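Local atomic coordinates of endolysin (Clostridium phage phiCD27, PDB entry 3QAY), a protein that probably hydrolyses the amide bond between N-acetylmuramic acid and L-alanine in the peptidoglycan of Clostridium difficile, as a zinc-dependent phage amidase. Residues A[3-14]-A[48-59]; A[25-35]-A[81-89]. One frame throughout, in Å; residues are numbered along the deposited sequence.

Contact 1 (A[3-14]-A[48-59]); sequences KICITVGHSILK and KVDVIICPEKQF. With ZN (zinc ion), chain E; PO4 (phosphate ion), chain G.
I4 N donates to K48 O and I4 O accepts from D50 N; I6 repeats the pattern with D50 O and I52 N, and V8 N closes it on I52 O. Strand 3-8 and the edge strand 48-52 are thus the parallel neighbours of a beta-alpha-beta unit whose crossover is helix 27-44. On the face that this helix covers, I6 CD1 meets V49 CG1 at 3.7 Å; on the other, C5 SG lies 3.7 Å from I52 CG1. At the end of strand 3-8, V8 CG2 packs on I53 CG1 at 3.6 Å; chi1 168° turns CG1 away from the backbone N and leaves CG2 to face I53.

The chains part at G9 and H10, whose NE2 binds zinc at 2.0 Å. S11 renews the contact, its CB against C54 CB and its OG, bonded to E65, at the F59 ring edge. K57 N reaches I12 O at 2.8 Å from above the carbonyl plane, and K14 N bonds to F59 O. A water accepts a hydrogen bond from F59 N and donates to I12 O and P55 O. At the opposite end another water links K3 NZ to D50 OD2, which also bind G76 and Y78 respectively.

H10 is therefore carried on a short bulging segment held by backbone bonds before and after it.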
loop_
_atom_site.group_PDB
_atom_site.type_symbol
_atom_site.label_atom_id
_atom_site.label_comp_id
_atom_site.label_asym_id
_atom_site.label_seq_id
_atom_site.Cartn_x
_atom_site.Cartn_y
_atom_site.Cartn_z
ATOM N N LYS A 3 5.920 8.692 -12.885
ATOM C CA LYS A 3 6.478 7.347 -12.728
ATOM C C LYS A 3 6.294 6.912 -11.270
ATOM O O LYS A 3 6.814 7.554 -10.351
ATOM C CB LYS A 3 7.957 7.305 -13.113
ATOM C CG LYS A 3 8.497 5.876 -13.259
ATOM C CD LYS A 3 9.978 5.834 -13.602
ATOM C CE LYS A 3 10.439 4.394 -13.753
ATOM N NZ LYS A 3 11.886 4.280 -14.097
ATOM N N ILE A 4 5.558 5.823 -11.068
ATOM C CA ILE A 4 5.114 5.428 -9.740
ATOM C C ILE A 4 5.680 4.067 -9.372
ATOM O O ILE A 4 5.728 3.154 -10.199
ATOM C CB ILE A 4 3.566 5.376 -9.650
ATOM C CG1 ILE A 4 2.949 6.708 -10.069
ATOM C CG2 ILE A 4 3.114 5.041 -8.236
ATOM C CD1 ILE A 4 1.424 6.723 -10.026
ATOM N N CYS A 5 6.122 3.936 -8.128
ATOM C CA CYS A 5 6.604 2.657 -7.625
ATOM C C CYS A 5 5.600 2.143 -6.620
ATOM O O CYS A 5 5.195 2.884 -5.728
ATOM C CB CYS A 5 7.957 2.814 -6.945
ATOM S SG CYS A 5 8.657 1.255 -6.315
ATOM N N ILE A 6 5.184 0.886 -6.780
ATOM C CA ILE A 6 4.328 0.227 -5.803
ATOM C C ILE A 6 5.116 -0.918 -5.189
ATOM O O ILE A 6 5.512 -1.849 -5.894
ATOM C CB ILE A 6 3.036 -0.349 -6.432
ATOM C CG1 ILE A 6 2.204 0.749 -7.085
ATOM C CG2 ILE A 6 2.185 -1.053 -5.369
ATOM C CD1 ILE A 6 1.026 0.209 -7.895
ATOM N N THR A 7 5.378 -0.832 -3.887
ATOM C CA THR A 7 5.956 -1.951 -3.165
ATOM C C THR A 7 4.857 -2.692 -2.415
ATOM O O THR A 7 3.910 -2.079 -1.930
ATOM C CB THR A 7 7.042 -1.510 -2.175
ATOM O OG1 THR A 7 6.498 -0.590 -1.230
ATOM C CG2 THR A 7 8.202 -0.855 -2.903
ATOM N N VAL A 8 4.974 -4.017 -2.357
ATOM C CA VAL A 8 4.113 -4.830 -1.513
ATOM C C VAL A 8 4.831 -5.045 -0.188
ATOM O O VAL A 8 5.973 -5.506 -0.158
ATOM C CB VAL A 8 3.789 -6.183 -2.171
ATOM C CG1 VAL A 8 3.149 -7.140 -1.175
ATOM C CG2 VAL A 8 2.887 -5.967 -3.395
ATOM N N GLY A 9 4.159 -4.688 0.902
ATOM C CA GLY A 9 4.707 -4.859 2.229
ATOM C C GLY A 9 4.876 -6.318 2.602
ATOM O O GLY A 9 4.115 -7.180 2.152
ATOM N N HIS A 10 5.904 -6.582 3.406
ATOM C CA HIS A 10 6.184 -7.902 3.972
ATOM C C HIS A 10 6.710 -8.887 2.935
ATOM O O HIS A 10 6.981 -8.507 1.796
ATOM C CB HIS A 10 4.953 -8.420 4.713
ATOM C CG HIS A 10 4.391 -7.416 5.667
ATOM N ND1 HIS A 10 5.024 -7.081 6.844
ATOM C CD2 HIS A 10 3.290 -6.632 5.594
ATOM C CE1 HIS A 10 4.317 -6.160 7.472
ATOM N NE2 HIS A 10 3.260 -5.869 6.735
ATOM N N SER A 11 6.894 -10.138 3.351
ATOM C CA SER A 11 7.440 -11.184 2.490
ATOM C C SER A 11 7.193 -12.572 3.069
ATOM O O SER A 11 6.769 -12.720 4.215
ATOM C CB SER A 11 8.949 -10.988 2.320
ATOM O OG SER A 11 9.627 -11.132 3.558
ATOM N N ILE A 12 7.476 -13.587 2.263
ATOM C CA ILE A 12 7.518 -14.957 2.731
ATOM C C ILE A 12 8.977 -15.355 2.876
ATOM O O ILE A 12 9.708 -15.426 1.882
ATOM C CB ILE A 12 6.804 -15.908 1.764
ATOM C CG1 ILE A 12 5.311 -15.598 1.733
ATOM C CG2 ILE A 12 7.030 -17.360 2.181
ATOM C CD1 ILE A 12 4.518 -16.490 0.820
ATOM N N LEU A 13 9.397 -15.616 4.115
ATOM C CA LEU A 13 10.778 -16.006 4.403
ATOM C C LEU A 13 11.115 -17.382 3.831
ATOM O O LEU A 13 10.243 -18.100 3.343
ATOM C CB LEU A 13 11.058 -16.003 5.922
ATOM C CG LEU A 13 11.396 -14.707 6.687
ATOM C CD1 LEU A 13 11.500 -13.472 5.781
ATOM C CD2 LEU A 13 10.435 -14.472 7.846
ATOM N N LYS A 14 12.397 -17.736 3.906
ATOM C CA LYS A 14 12.894 -19.039 3.471
ATOM C C LYS A 14 12.271 -20.188 4.265
ATOM O O LYS A 14 12.058 -21.276 3.729
ATOM C CB LYS A 14 14.416 -19.080 3.611
ATOM C CG LYS A 14 15.064 -20.305 2.989
ATOM C CD LYS A 14 16.572 -20.278 3.158
ATOM C CE LYS A 14 17.239 -21.282 2.229
ATOM N NZ LYS A 14 16.934 -20.988 0.792
ATOM N N LYS A 48 3.333 5.647 -15.618
ATOM C CA LYS A 48 4.171 4.466 -15.676
ATOM C C LYS A 48 4.349 3.934 -14.260
ATOM O O LYS A 48 4.546 4.708 -13.319
ATOM C CB LYS A 48 5.523 4.770 -16.314
ATOM C CG LYS A 48 5.496 4.752 -17.841
ATOM C CD LYS A 48 6.887 5.011 -18.428
ATOM C CE LYS A 48 7.855 3.833 -18.240
ATOM N NZ LYS A 48 7.453 2.613 -18.998
ATOM N N VAL A 49 4.267 2.612 -14.126
ATOM C CA VAL A 49 4.301 1.959 -12.826
ATOM C C VAL A 49 5.215 0.741 -12.831
ATOM O O VAL A 49 5.201 -0.056 -13.776
ATOM C CB VAL A 49 2.895 1.492 -12.390
ATOM C CG1 VAL A 49 2.940 0.926 -10.968
ATOM C CG2 VAL A 49 1.903 2.625 -12.475
ATOM N N ASP A 50 6.015 0.629 -11.772
ATOM C CA ASP A 50 6.777 -0.571 -11.462
ATOM C C ASP A 50 6.273 -1.127 -10.148
ATOM O O ASP A 50 6.137 -0.392 -9.169
ATOM C CB ASP A 50 8.268 -0.255 -11.295
ATOM C CG ASP A 50 8.932 0.140 -12.586
ATOM O OD1 ASP A 50 8.455 -0.279 -13.663
ATOM O OD2 ASP A 50 9.943 0.870 -12.518
ATOM N N VAL A 51 6.002 -2.426 -10.130
ATOM C CA VAL A 51 5.579 -3.106 -8.921
ATOM C C VAL A 51 6.774 -3.861 -8.362
ATOM O O VAL A 51 7.414 -4.631 -9.086
ATOM C CB VAL A 51 4.428 -4.094 -9.202
ATOM C CG1 VAL A 51 4.116 -4.909 -7.952
ATOM C CG2 VAL A 51 3.192 -3.344 -9.686
ATOM N N ILE A 52 7.074 -3.637 -7.083
ATOM C CA ILE A 52 8.185 -4.308 -6.409
ATOM C C ILE A 52 7.647 -5.223 -5.328
ATOM O O ILE A 52 7.057 -4.761 -4.358
ATOM C CB ILE A 52 9.160 -3.300 -5.738
ATOM C CG1 ILE A 52 9.699 -2.287 -6.752
ATOM C CG2 ILE A 52 10.314 -4.039 -5.062
ATOM C CD1 ILE A 52 10.439 -2.902 -7.896
ATOM N N ILE A 53 7.845 -6.524 -5.501
ATOM C CA ILE A 53 7.441 -7.511 -4.512
ATOM C C ILE A 53 8.674 -8.325 -4.155
ATOM O O ILE A 53 9.440 -8.723 -5.039
ATOM C CB ILE A 53 6.334 -8.440 -5.053
ATOM C CG1 ILE A 53 5.206 -7.612 -5.679
ATOM C CG2 ILE A 53 5.788 -9.322 -3.933
ATOM C CD1 ILE A 53 3.996 -8.420 -6.148
ATOM N N CYS A 54 8.880 -8.549 -2.864
ATOM C CA CYS A 54 10.028 -9.318 -2.410
ATOM C C CYS A 54 9.986 -10.743 -2.955
ATOM O O CYS A 54 8.913 -11.336 -3.053
ATOM C CB CYS A 54 10.087 -9.358 -0.885
ATOM S SG CYS A 54 10.580 -7.798 -0.157
ATOM N N PRO A 55 11.154 -11.293 -3.322
ATOM C CA PRO A 55 11.193 -12.705 -3.656
ATOM C C PRO A 55 10.660 -13.518 -2.489
ATOM O O PRO A 55 10.839 -13.124 -1.333
ATOM C CB PRO A 55 12.686 -12.992 -3.866
ATOM C CG PRO A 55 13.343 -11.674 -3.999
ATOM C CD PRO A 55 12.495 -10.680 -3.305
ATOM N N GLU A 56 9.998 -14.629 -2.799
ATOM C CA GLU A 56 9.481 -15.537 -1.782
ATOM C C GLU A 56 10.460 -16.678 -1.492
ATOM O O GLU A 56 11.138 -17.182 -2.398
ATOM C CB GLU A 56 8.123 -16.090 -2.210
ATOM C CG GLU A 56 7.042 -15.021 -2.299
ATOM C CD GLU A 56 5.729 -15.528 -2.862
ATOM O OE1 GLU A 56 5.623 -16.737 -3.143
ATOM O OE2 GLU A 56 4.794 -14.713 -3.023
ATOM N N LYS A 57 10.524 -17.066 -0.218
ATOM C CA LYS A 57 11.367 -18.167 0.258
ATOM C C LYS A 57 12.868 -17.973 -0.028
ATOM O O LYS A 57 13.613 -18.936 -0.211
ATOM C CB LYS A 57 10.834 -19.505 -0.266
ATOM C CG LYS A 57 9.360 -19.717 0.103
ATOM C CD LYS A 57 8.925 -21.177 0.075
ATOM C CE LYS A 57 7.493 -21.318 0.600
ATOM N NZ LYS A 57 6.929 -22.686 0.392
ATOM N N GLN A 58 13.296 -16.710 -0.030
ATOM C CA GLN A 58 14.692 -16.343 -0.240
ATOM C C GLN A 58 15.310 -15.826 1.057
ATOM O O GLN A 58 16.402 -16.250 1.436
ATOM C CB GLN A 58 14.796 -15.277 -1.337
ATOM C CG GLN A 58 16.224 -14.947 -1.773
ATOM C CD GLN A 58 16.285 -13.837 -2.819
ATOM O OE1 GLN A 58 15.757 -13.975 -3.923
ATOM N NE2 GLN A 58 16.950 -12.741 -2.478
ATOM N N PHE A 59 14.598 -14.928 1.737
ATOM C CA PHE A 59 15.120 -14.236 2.921
ATOM C C PHE A 59 15.229 -15.113 4.161
ATOM O O PHE A 59 14.326 -15.896 4.463
ATOM C CB PHE A 59 14.236 -13.034 3.290
ATOM C CG PHE A 59 14.105 -11.996 2.209
ATOM C CD1 PHE A 59 15.041 -11.883 1.183
ATOM C CD2 PHE A 59 13.037 -11.104 2.239
ATOM C CE1 PHE A 59 14.901 -10.907 0.202
ATOM C CE2 PHE A 59 12.896 -10.129 1.263
ATOM C CZ PHE A 59 13.829 -10.029 0.245
HETATM ZN ZN ZN E . 1.885 -4.436 7.003
HETATM P P PO4 G . 5.466 -4.444 -13.259
HETATM O O1 PO4 G . 5.746 -5.889 -12.937
HETATM O O2 PO4 G . 4.076 -4.112 -12.772
HETATM O O3 PO4 G . 6.502 -3.562 -12.609
HETATM O O4 PO4 G . 5.545 -4.218 -14.750
HETATM O O HOH W 1 11.800 1.699 -14.261
HETATM O O HOH W 2 12.117 -14.196 0.823
HETATM O O HOH W 3 3.590 -3.592 8.511
#

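Contact 2 (A[25-35]-A[81-89]); sequences VNEYQYNKSLA and LIELHLNAS. With ZN (zinc ion), chain E.
L86 and L84 of strand 80-87 pack against the first turns of helix 27-44; the axes of helix 27-35 and strand 81-87 make an angle of 140°. The isobutyl group of L86 enters between V25 and Y30: its CD1 lies 3.9 Å from V25 CG1 and equally close to Y30 CB, and it crosses both side chains at about a right angle. One helical turn further on, L84 CD1 fits against the backbone of A35, 3.7 Å from A35 CA, and also touches L34. The outer side of this apolar patch is closed by helix 152-175, where Y155 meets V25 and I166 meets Y30 and L34.

N31 stands between the two leucines. Its CG leans beside its own backbone N (chi1 -71°), which brings the amide over the strand: ND2 lies 3.6 Å from L84 CB, and OD1 approaches the H85 carbonyl carbon. A water accepts a weak bond from N31 ND2 and donates to H85 O.

The polar edge belongs to E27. Its extended chain runs alongside L86 but the other way, its CG 3.8 Å from L86 CB and anti to the backbone N (chi1 167°), and carries OE2 to the zinc ion at 2.1 Å. The same oxygen accepts a hydrogen bond from L86 N at 3.0 Å, from well above the carboxylate plane, while OE1 is held by A21 N. H85 binds the metal through ND1, and its NE2 donates to E83 OE1 at 2.7 Å, with that oxygen close to the ring plane. E83 in turn is held through OE2 by K69 and T7.

E27 and H85, which share the zinc with H10 and a water, therefore each have second-shell partners that fix their orientation, and the E83 carboxylate would probably make the H85 imidazole a stronger donor to the metal.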
loop_
_atom_site.group_PDB
_atom_site.type_symbol
_atom_site.label_atom_id
_atom_site.label_comp_id
_atom_site.label_asym_id
_atom_site.label_seq_id
_atom_site.Cartn_x
_atom_site.Cartn_y
_atom_site.Cartn_z
ATOM N N VAL A 25 -8.095 -12.508 6.107
ATOM C CA VAL A 25 -7.316 -12.624 4.880
ATOM C C VAL A 25 -5.845 -12.388 5.217
ATOM O O VAL A 25 -5.529 -11.667 6.167
ATOM C CB VAL A 25 -7.789 -11.609 3.810
ATOM C CG1 VAL A 25 -7.543 -10.172 4.278
ATOM C CG2 VAL A 25 -7.118 -11.895 2.453
ATOM N N ASN A 26 -4.944 -13.016 4.466
ATOM C CA ASN A 26 -3.524 -12.763 4.660
ATOM C C ASN A 26 -3.163 -11.436 4.013
ATOM O O ASN A 26 -3.514 -11.187 2.860
ATOM C CB ASN A 26 -2.667 -13.896 4.092
ATOM C CG ASN A 26 -1.208 -13.763 4.476
ATOM O OD1 ASN A 26 -0.785 -14.187 5.565
ATOM N ND2 ASN A 26 -0.425 -13.177 3.588
ATOM N N GLU A 27 -2.471 -10.585 4.764
ATOM C CA GLU A 27 -2.114 -9.250 4.297
ATOM C C GLU A 27 -1.227 -9.312 3.057
ATOM O O GLU A 27 -1.533 -8.690 2.043
ATOM C CB GLU A 27 -1.413 -8.472 5.411
ATOM C CG GLU A 27 -0.726 -7.207 4.953
ATOM C CD GLU A 27 -0.028 -6.468 6.071
ATOM O OE1 GLU A 27 0.067 -7.000 7.201
ATOM O OE2 GLU A 27 0.442 -5.346 5.806
ATOM N N TYR A 28 -0.131 -10.063 3.146
ATOM C CA TYR A 28 0.818 -10.165 2.034
ATOM C C TYR A 28 0.148 -10.649 0.753
ATOM O O TYR A 28 0.323 -10.040 -0.307
ATOM C CB TYR A 28 1.982 -11.084 2.402
ATOM C CG TYR A 28 2.903 -11.415 1.250
ATOM C CD1 TYR A 28 3.909 -10.535 0.858
ATOM C CD2 TYR A 28 2.776 -12.615 0.558
ATOM C CE1 TYR A 28 4.767 -10.846 -0.197
ATOM C CE2 TYR A 28 3.618 -12.928 -0.498
ATOM C CZ TYR A 28 4.609 -12.045 -0.871
ATOM O OH TYR A 28 5.447 -12.362 -1.919
ATOM N N GLN A 29 -0.625 -11.731 0.859
ATOM C CA GLN A 29 -1.298 -12.324 -0.296
ATOM C C GLN A 29 -2.300 -11.347 -0.916
ATOM O O GLN A 29 -2.324 -11.197 -2.137
ATOM C CB GLN A 29 -2.007 -13.637 0.072
ATOM C CG GLN A 29 -1.075 -14.784 0.517
ATOM C CD GLN A 29 -0.128 -15.275 -0.583
ATOM O OE1 GLN A 29 -0.407 -15.138 -1.779
ATOM N NE2 GLN A 29 1.004 -15.841 -0.175
ATOM N N TYR A 30 -3.118 -10.684 -0.091
ATOM C CA TYR A 30 -4.075 -9.694 -0.620
ATOM C C TYR A 30 -3.349 -8.621 -1.426
ATOM O O TYR A 30 -3.701 -8.347 -2.575
ATOM C CB TYR A 30 -4.906 -9.025 0.486
ATOM C CG TYR A 30 -5.919 -8.051 -0.094
ATOM C CD1 TYR A 30 -7.136 -8.503 -0.579
ATOM C CD2 TYR A 30 -5.632 -6.694 -0.209
ATOM C CE1 TYR A 30 -8.059 -7.634 -1.133
ATOM C CE2 TYR A 30 -6.547 -5.809 -0.769
ATOM C CZ TYR A 30 -7.757 -6.286 -1.227
ATOM O OH TYR A 30 -8.671 -5.426 -1.785
ATOM N N ASN A 31 -2.321 -8.031 -0.825
ATOM C CA ASN A 31 -1.588 -6.940 -1.465
ATOM C C ASN A 31 -0.746 -7.383 -2.665
ATOM O O ASN A 31 -0.552 -6.613 -3.603
ATOM C CB ASN A 31 -0.745 -6.185 -0.425
ATOM C CG ASN A 31 -1.606 -5.362 0.537
ATOM O OD1 ASN A 31 -1.385 -5.367 1.752
ATOM N ND2 ASN A 31 -2.588 -4.660 -0.003
ATOM N N LYS A 32 -0.277 -8.628 -2.652
ATOM C CA LYS A 32 0.334 -9.235 -3.839
ATOM C C LYS A 32 -0.671 -9.265 -5.008
ATOM O O LYS A 32 -0.295 -9.059 -6.166
ATOM C CB LYS A 32 0.846 -10.648 -3.507
ATOM C CG LYS A 32 1.364 -11.454 -4.691
ATOM C CD LYS A 32 1.843 -12.835 -4.264
ATOM C CE LYS A 32 2.457 -13.600 -5.436
ATOM N NZ LYS A 32 2.942 -14.950 -5.022
ATOM N N SER A 33 -1.939 -9.517 -4.694
ATOM C CA SER A 33 -3.015 -9.515 -5.693
ATOM C C SER A 33 -3.453 -8.110 -6.107
ATOM O O SER A 33 -3.692 -7.866 -7.279
ATOM C CB SER A 33 -4.231 -10.300 -5.183
ATOM O OG SER A 33 -3.961 -11.688 -5.167
ATOM N N LEU A 34 -3.572 -7.199 -5.143
ATOM C CA LEU A 34 -3.969 -5.807 -5.418
ATOM C C LEU A 34 -2.946 -5.011 -6.248
ATOM O O LEU A 34 -3.318 -4.230 -7.123
ATOM C CB LEU A 34 -4.204 -5.065 -4.100
ATOM C CG LEU A 34 -4.596 -3.583 -4.213
ATOM C CD1 LEU A 34 -5.876 -3.443 -5.017
ATOM C CD2 LEU A 34 -4.742 -2.964 -2.819
ATOM N N ALA A 35 -1.664 -5.193 -5.945
ATOM C CA ALA A 35 -0.596 -4.368 -6.532
ATOM C C ALA A 35 -0.671 -4.236 -8.063
ATOM O O ALA A 35 -0.645 -3.121 -8.575
ATOM C CB ALA A 35 0.785 -4.884 -6.096
ATOM N N LEU A 81 6.280 6.827 -4.423
ATOM C CA LEU A 81 6.276 5.458 -3.913
ATOM C C LEU A 81 5.021 5.210 -3.082
ATOM O O LEU A 81 4.653 6.035 -2.247
ATOM C CB LEU A 81 7.516 5.208 -3.050
ATOM C CG LEU A 81 7.556 3.928 -2.202
ATOM C CD1 LEU A 81 7.463 2.680 -3.075
ATOM C CD2 LEU A 81 8.819 3.907 -1.345
ATOM N N ILE A 82 4.371 4.076 -3.331
ATOM C CA ILE A 82 3.244 3.619 -2.531
ATOM C C ILE A 82 3.590 2.228 -2.027
ATOM O O ILE A 82 3.949 1.361 -2.828
ATOM C CB ILE A 82 1.944 3.516 -3.369
ATOM C CG1 ILE A 82 1.507 4.888 -3.880
ATOM C CG2 ILE A 82 0.820 2.877 -2.548
ATOM C CD1 ILE A 82 0.545 4.812 -5.046
ATOM N N GLU A 83 3.517 2.012 -0.716
ATOM C CA GLU A 83 3.629 0.653 -0.179
ATOM C C GLU A 83 2.287 0.205 0.377
ATOM O O GLU A 83 1.663 0.909 1.163
ATOM C CB GLU A 83 4.706 0.520 0.893
ATOM C CG GLU A 83 4.915 -0.942 1.326
ATOM C CD GLU A 83 6.227 -1.166 2.037
ATOM O OE1 GLU A 83 6.222 -1.139 3.285
ATOM O OE2 GLU A 83 7.264 -1.353 1.355
ATOM N N LEU A 84 1.876 -0.987 -0.040
ATOM C CA LEU A 84 0.572 -1.527 0.278
ATOM C C LEU A 84 0.657 -2.408 1.506
ATOM O O LEU A 84 1.457 -3.363 1.558
ATOM C CB LEU A 84 0.036 -2.341 -0.906
ATOM C CG LEU A 84 -0.202 -1.560 -2.200
ATOM C CD1 LEU A 84 -0.711 -2.485 -3.298
ATOM C CD2 LEU A 84 -1.181 -0.427 -1.951
ATOM N N HIS A 85 -0.173 -2.068 2.490
ATOM C CA HIS A 85 -0.359 -2.853 3.697
ATOM C C HIS A 85 -1.842 -3.049 3.989
ATOM O O HIS A 85 -2.711 -2.414 3.384
ATOM C CB HIS A 85 0.287 -2.149 4.896
ATOM C CG HIS A 85 1.782 -2.204 4.891
ATOM N ND1 HIS A 85 2.496 -3.106 5.648
ATOM C CD2 HIS A 85 2.699 -1.472 4.214
ATOM C CE1 HIS A 85 3.789 -2.924 5.444
ATOM N NE2 HIS A 85 3.940 -1.943 4.572
ATOM N N LEU A 86 -2.107 -3.968 4.913
ATOM C CA LEU A 86 -3.390 -4.072 5.577
ATOM C C LEU A 86 -3.097 -3.939 7.065
ATOM O O LEU A 86 -2.004 -4.296 7.530
ATOM C CB LEU A 86 -4.078 -5.410 5.284
ATOM C CG LEU A 86 -4.617 -5.678 3.875
ATOM C CD1 LEU A 86 -5.387 -6.996 3.837
ATOM C CD2 LEU A 86 -5.500 -4.547 3.360
ATOM N N ASN A 87 -4.070 -3.412 7.795
ATOM C CA ASN A 87 -3.923 -3.137 9.210
ATOM C C ASN A 87 -4.358 -4.340 10.027
ATOM O O ASN A 87 -4.881 -5.320 9.488
ATOM C CB ASN A 87 -4.758 -1.903 9.588
ATOM C CG ASN A 87 -4.031 -0.954 10.528
ATOM O OD1 ASN A 87 -3.303 -1.381 11.428
ATOM N ND2 ASN A 87 -4.239 0.350 10.328
ATOM N N ALA A 88 -4.121 -4.258 11.330
ATOM C CA ALA A 88 -4.534 -5.290 12.259
ATOM C C ALA A 88 -4.585 -4.725 13.672
ATOM O O ALA A 88 -3.857 -3.790 14.005
ATOM C CB ALA A 88 -3.576 -6.476 12.193
ATOM N N SER A 89 -5.467 -5.285 14.491
ATOM C CA SER A 89 -5.517 -4.966 15.907
ATOM C C SER A 89 -5.891 -6.249 16.650
ATOM O O SER A 89 -5.120 -7.213 16.635
ATOM C CB SER A 89 -6.507 -3.822 16.171
ATOM O OG SER A 89 -7.841 -4.190 15.851
HETATM ZN ZN ZN E . 1.885 -4.436 7.003
HETATM O O HOH W 4 -3.286 -2.099 0.753
HETATM O O HOH W 3 3.590 -3.592 8.511
#

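In the fold
Contact 2 lies near the centre of the chain and is almost wholly buried, whereas contact 1 involves the edge strand 48-52 and has exposed lysines at its ends. They share one sheet, in which strands 3-8 and 80-87 are neighbours, and helix 27-44, which links the two strands of contact 1, supplies one side of contact 2. Contact 1 relies chiefly on backbone bonding between parallel strands and loops; contact 2 combines leucine packing with side-chain coordination. The zinc ion unites them, taking H10 from the former and E27 and H85 from the latter. A second junction is E56, whose OE2 makes a salt bridge with K32 NZ and probably a hydrogen bond with Y28 OH.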